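Local coordinates for designed helical repeat protein (Synthetic construct, PDB 5CWF) that has no known natural function, being a de novo designed helical repeat protein made to explore which repeat architectures computational design can reach, at residues A[50-64]-A[76-88]. Residues are numbered along the deposited sequence; the frame is centred on the assembly and turned at random. Where two conformers were deposited one is given.
Sequences MAKVMLALAKAVLLA and IARAAAEIVEALR. With CA (calcium ion), chain G.
Leu57 pushes CD1 into the angle between Ile83 and Val84, 3.5 Å from Val84 CG2 and much the same from Ile83 CG2. Its CG stands anti to the carbonyl carbon (chi1 -69°), which sets the branch so that both methyls touch the partner helix; CD2 lies against Ile83 CD1 and Ala80 CA. Leu57 and Val84 run by each other in opposite senses.

Farther along, Leu87 CD1 is received by three side chains of 50-64. Met50 SD meets Leu87 CD1 at 3.7 Å, tip to tip, and Val53 CG1 reaches that methyl in the same manner, while Met54 passes alongside and lays CE on it. Bends at chi2 and chi3 bring both thioethers inward, and Met54 SD also rests 3.8 Å from Val84 CG2.

Small residues let the other end close up. Val61 CG2 sits on Ala80 CB at 3.6 Å, and the backbones come nearest here, with Val61 CA and Ala77 CA 5.4 Å apart. Ala64 CB packs on Ile76 CG2 at 3.8 Å.

The polar groups lie off this apolar seam. Just past Leu87, the carbonyl O of Arg88 binds a calcium ion, and a water on that ion donates to Leu87 O.

The axes of 50-64 and 76-88 come within 9.2 Å and run antiparallel at 165°; the segments lie on the consecutive helices 48-67 and 70-89, a helical hairpin of the repeat array. Helices 3-21 and 25-44 pack on one side of it, where Val61 touches Leu12, and helices 93-111 and 115-134 on the other, where Leu57 meets Ala103 and Ile83 meets Val129.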
loop_
_atom_site.group_PDB
_atom_site.type_symbol
_atom_site.label_atom_id
_atom_site.label_comp_id
_atom_site.label_asym_id
_atom_site.label_seq_id
_atom_site.Cartn_x
_atom_site.Cartn_y
_atom_site.Cartn_z
ATOM N N MET A 50 -1.993 -12.299 6.562
ATOM C CA MET A 50 -2.740 -11.662 5.479
ATOM C C MET A 50 -3.704 -10.619 6.038
ATOM O O MET A 50 -3.746 -9.466 5.579
ATOM C CB MET A 50 -3.508 -12.707 4.670
ATOM C CG MET A 50 -4.246 -12.141 3.480
ATOM S SD MET A 50 -3.067 -11.477 2.309
ATOM C CE MET A 50 -2.801 -12.919 1.283
ATOM N N ALA A 51 -4.453 -11.017 7.062
ATOM C CA ALA A 51 -5.442 -10.134 7.666
ATOM C C ALA A 51 -4.759 -8.877 8.201
ATOM O O ALA A 51 -5.297 -7.766 8.085
ATOM C CB ALA A 51 -6.196 -10.855 8.771
ATOM N N LYS A 52 -3.568 -9.052 8.769
ATOM C CA LYS A 52 -2.805 -7.928 9.319
ATOM C C LYS A 52 -2.471 -6.899 8.246
ATOM O O LYS A 52 -2.688 -5.707 8.426
ATOM C CB LYS A 52 -1.502 -8.416 9.959
ATOM C CG LYS A 52 -1.665 -9.167 11.258
ATOM C CD LYS A 52 -0.391 -9.923 11.633
ATOM C CE LYS A 52 0.855 -9.034 11.636
ATOM N NZ LYS A 52 2.104 -9.841 11.825
ATOM N N VAL A 53 -1.916 -7.373 7.136
ATOM C CA VAL A 53 -1.567 -6.501 6.025
ATOM C C VAL A 53 -2.812 -5.809 5.479
ATOM O O VAL A 53 -2.798 -4.599 5.238
ATOM C CB VAL A 53 -0.862 -7.288 4.890
ATOM C CG1 VAL A 53 -0.557 -6.393 3.681
ATOM C CG2 VAL A 53 0.399 -7.943 5.411
ATOM N N MET A 54 -3.900 -6.565 5.314
ATOM C CA MET A 54 -5.102 -5.991 4.729
ATOM C C MET A 54 -5.687 -4.895 5.616
ATOM O O MET A 54 -6.180 -3.889 5.104
ATOM C CB MET A 54 -6.170 -7.056 4.492
ATOM C CG MET A 54 -5.830 -8.111 3.454
ATOM S SD MET A 54 -5.297 -7.445 1.869
ATOM C CE MET A 54 -3.529 -7.706 1.981
ATOM N N LEU A 55 -5.631 -5.070 6.936
ATOM C CA LEU A 55 -6.154 -4.036 7.836
ATOM C C LEU A 55 -5.347 -2.764 7.735
ATOM O O LEU A 55 -5.907 -1.657 7.670
ATOM C CB LEU A 55 -6.189 -4.543 9.273
ATOM C CG LEU A 55 -6.788 -3.597 10.322
ATOM C CD1 LEU A 55 -8.248 -3.287 9.997
ATOM C CD2 LEU A 55 -6.673 -4.201 11.725
ATOM N N ALA A 56 -4.028 -2.906 7.713
ATOM C CA ALA A 56 -3.170 -1.736 7.599
ATOM C C ALA A 56 -3.464 -0.999 6.286
ATOM O O ALA A 56 -3.575 0.223 6.269
ATOM C CB ALA A 56 -1.692 -2.139 7.680
ATOM N N LEU A 57 -3.606 -1.733 5.189
ATOM C CA LEU A 57 -3.879 -1.101 3.886
ATOM C C LEU A 57 -5.220 -0.376 3.838
ATOM O O LEU A 57 -5.305 0.756 3.347
ATOM C CB LEU A 57 -3.849 -2.146 2.769
ATOM C CG LEU A 57 -2.466 -2.743 2.459
ATOM C CD1 LEU A 57 -2.549 -3.764 1.334
ATOM C CD2 LEU A 57 -1.487 -1.611 2.085
ATOM N N ALA A 58 -6.248 -1.022 4.369
ATOM C CA ALA A 58 -7.575 -0.439 4.421
ATOM C C ALA A 58 -7.540 0.869 5.200
ATOM O O ALA A 58 -8.077 1.875 4.746
ATOM C CB ALA A 58 -8.553 -1.425 5.052
ATOM N N LYS A 59 -6.882 0.875 6.353
ATOM C CA LYS A 59 -6.754 2.122 7.130
ATOM C C LYS A 59 -5.967 3.184 6.399
ATOM O O LYS A 59 -6.262 4.379 6.535
ATOM C CB LYS A 59 -6.079 1.878 8.468
ATOM C CG LYS A 59 -6.891 1.096 9.467
ATOM C CD LYS A 59 -6.004 0.760 10.646
ATOM C CE LYS A 59 -6.742 0.084 11.771
ATOM N NZ LYS A 59 -5.753 -0.282 12.829
ATOM N N ALA A 60 -4.959 2.772 5.630
ATOM C CA ALA A 60 -4.115 3.747 4.937
ATOM C C ALA A 60 -4.910 4.466 3.858
ATOM O O ALA A 60 -4.801 5.684 3.696
ATOM C CB ALA A 60 -2.919 3.089 4.336
ATOM N N VAL A 61 -5.722 3.715 3.132
ATOM C CA VAL A 61 -6.530 4.300 2.071
ATOM C C VAL A 61 -7.539 5.279 2.669
ATOM O O VAL A 61 -7.724 6.389 2.167
ATOM C CB VAL A 61 -7.267 3.190 1.264
ATOM C CG1 VAL A 61 -8.248 3.775 0.229
ATOM C CG2 VAL A 61 -6.256 2.334 0.563
ATOM N N LEU A 62 -8.149 4.874 3.772
ATOM C CA LEU A 62 -9.170 5.668 4.444
ATOM C C LEU A 62 -8.587 6.984 4.959
ATOM O O LEU A 62 -9.187 8.047 4.786
ATOM C CB LEU A 62 -9.780 4.862 5.592
ATOM C CG LEU A 62 -11.017 5.458 6.250
ATOM C CD1 LEU A 62 -12.193 5.368 5.267
ATOM C CD2 LEU A 62 -11.327 4.759 7.564
ATOM N N LEU A 63 -7.401 6.913 5.569
ATOM C CA LEU A 63 -6.760 8.116 6.079
ATOM C C LEU A 63 -6.281 9.036 4.969
ATOM O O LEU A 63 -6.358 10.267 5.106
ATOM C CB LEU A 63 -5.567 7.773 6.978
ATOM C CG LEU A 63 -5.885 7.219 8.352
ATOM C CD1 LEU A 63 -4.587 6.830 9.034
ATOM C CD2 LEU A 63 -6.675 8.212 9.189
ATOM N N ALA A 64 -5.793 8.452 3.879
ATOM C CA ALA A 64 -5.335 9.249 2.753
ATOM C C ALA A 64 -6.513 9.954 2.103
ATOM O O ALA A 64 -6.415 11.117 1.709
ATOM C CB ALA A 64 -4.612 8.399 1.750
ATOM N N ILE A 76 -1.939 6.537 -3.108
ATOM C CA ILE A 76 -1.969 5.624 -1.978
ATOM C C ILE A 76 -2.955 4.494 -2.272
ATOM O O ILE A 76 -2.652 3.328 -2.018
ATOM C CB ILE A 76 -2.314 6.355 -0.661
ATOM C CG1 ILE A 76 -1.106 7.178 -0.215
ATOM C CG2 ILE A 76 -2.645 5.371 0.447
ATOM C CD1 ILE A 76 -1.422 8.232 0.854
ATOM N N ALA A 77 -4.129 4.825 -2.812
ATOM C CA ALA A 77 -5.103 3.789 -3.149
ATOM C C ALA A 77 -4.519 2.833 -4.198
ATOM O O ALA A 77 -4.667 1.599 -4.104
ATOM C CB ALA A 77 -6.398 4.415 -3.655
ATOM N N ARG A 78 -3.823 3.379 -5.190
ATOM C CA ARG A 78 -3.215 2.504 -6.194
ATOM C C ARG A 78 -2.152 1.609 -5.576
ATOM O O ARG A 78 -2.074 0.410 -5.901
ATOM C CB ARG A 78 -2.596 3.291 -7.347
ATOM C CG ARG A 78 -1.861 2.346 -8.321
ATOM C CD ARG A 78 -1.253 3.010 -9.546
ATOM N NE ARG A 78 -0.373 2.047 -10.207
ATOM C CZ ARG A 78 -0.761 1.072 -11.022
ATOM N NH1 ARG A 78 -2.041 0.921 -11.361
ATOM N NH2 ARG A 78 0.155 0.250 -11.521
ATOM N N ALA A 79 -1.315 2.182 -4.715
ATOM C CA ALA A 79 -0.256 1.406 -4.070
ATOM C C ALA A 79 -0.870 0.281 -3.279
ATOM O O ALA A 79 -0.377 -0.850 -3.322
ATOM C CB ALA A 79 0.586 2.255 -3.189
ATOM N N ALA A 80 -1.950 0.584 -2.557
ATOM C CA ALA A 80 -2.623 -0.435 -1.765
ATOM C C ALA A 80 -3.141 -1.569 -2.647
ATOM O O ALA A 80 -2.904 -2.742 -2.357
ATOM C CB ALA A 80 -3.764 0.172 -0.970
ATOM N N ALA A 81 -3.841 -1.224 -3.723
ATOM C CA ALA A 81 -4.400 -2.235 -4.617
ATOM C C ALA A 81 -3.288 -3.091 -5.238
ATOM O O ALA A 81 -3.441 -4.314 -5.372
ATOM C CB ALA A 81 -5.253 -1.593 -5.696
ATOM N N GLU A 82 -2.170 -2.475 -5.612
ATOM C CA GLU A 82 -1.093 -3.241 -6.243
ATOM C C GLU A 82 -0.386 -4.142 -5.214
ATOM O O GLU A 82 0.071 -5.236 -5.562
ATOM C CB GLU A 82 -0.107 -2.298 -6.919
ATOM C CG GLU A 82 -0.714 -1.539 -8.123
ATOM C CD GLU A 82 -1.247 -2.440 -9.241
ATOM O OE1 GLU A 82 -0.500 -3.317 -9.729
ATOM O OE2 GLU A 82 -2.440 -2.293 -9.615
ATOM N N ILE A 83 -0.291 -3.686 -3.964
ATOM C CA ILE A 83 0.251 -4.511 -2.880
ATOM C C ILE A 83 -0.605 -5.761 -2.708
ATOM O O ILE A 83 -0.087 -6.879 -2.565
ATOM C CB ILE A 83 0.309 -3.718 -1.550
ATOM C CG1 ILE A 83 1.438 -2.699 -1.575
ATOM C CG2 ILE A 83 0.520 -4.631 -0.366
ATOM C CD1 ILE A 83 1.382 -1.681 -0.432
ATOM N N VAL A 84 -1.925 -5.579 -2.721
ATOM C CA VAL A 84 -2.818 -6.726 -2.573
ATOM C C VAL A 84 -2.689 -7.649 -3.775
ATOM O O VAL A 84 -2.656 -8.866 -3.596
ATOM C CB VAL A 84 -4.297 -6.313 -2.374
ATOM C CG1 VAL A 84 -5.168 -7.560 -2.130
ATOM C CG2 VAL A 84 -4.429 -5.399 -1.171
ATOM N N GLU A 85 -2.630 -7.098 -4.993
ATOM C CA GLU A 85 -2.450 -7.938 -6.185
ATOM C C GLU A 85 -1.181 -8.803 -6.094
ATOM O O GLU A 85 -1.187 -9.984 -6.473
ATOM C CB GLU A 85 -2.411 -7.077 -7.450
ATOM C CG GLU A 85 -3.784 -6.564 -7.876
ATOM C CD GLU A 85 -3.755 -5.757 -9.170
ATOM O OE1 GLU A 85 -2.683 -5.654 -9.809
ATOM O OE2 GLU A 85 -4.830 -5.257 -9.575
ATOM N N ALA A 86 -0.094 -8.216 -5.604
ATOM C CA ALA A 86 1.178 -8.920 -5.459
ATOM C C ALA A 86 1.081 -10.042 -4.432
ATOM O O ALA A 86 1.623 -11.145 -4.624
ATOM C CB ALA A 86 2.269 -7.942 -5.056
ATOM N N LEU A 87 0.380 -9.767 -3.342
ATOM C CA LEU A 87 0.208 -10.776 -2.312
ATOM C C LEU A 87 -0.686 -11.907 -2.765
ATOM O O LEU A 87 -0.508 -13.059 -2.357
ATOM C CB LEU A 87 -0.375 -10.166 -1.041
ATOM C CG LEU A 87 0.563 -9.780 0.076
ATOM C CD1 LEU A 87 -0.260 -9.294 1.252
ATOM C CD2 LEU A 87 1.482 -10.931 0.527
ATOM N N ARG A 88 -1.653 -11.600 -3.619
ATOM C CA ARG A 88 -2.511 -12.655 -4.101
ATOM C C ARG A 88 -1.743 -13.552 -5.070
ATOM O O ARG A 88 -2.073 -14.719 -5.211
ATOM C CB ARG A 88 -3.758 -12.082 -4.770
ATOM C CG ARG A 88 -4.721 -11.428 -3.782
ATOM C CD ARG A 88 -5.937 -10.887 -4.500
ATOM N NE ARG A 88 -6.859 -11.950 -4.905
ATOM C CZ ARG A 88 -7.868 -11.770 -5.753
ATOM N NH1 ARG A 88 -8.088 -10.575 -6.292
ATOM N NH2 ARG A 88 -8.666 -12.783 -6.055
HETATM CA CA CA G . -2.463 -16.792 -4.298
HETATM O O HOH W 1 -1.169 -15.761 -2.625
HETATM O O HOH W 2 -3.944 -16.487 -6.097
HETATM O O HOH W 3 -1.081 -17.439 -6.094
#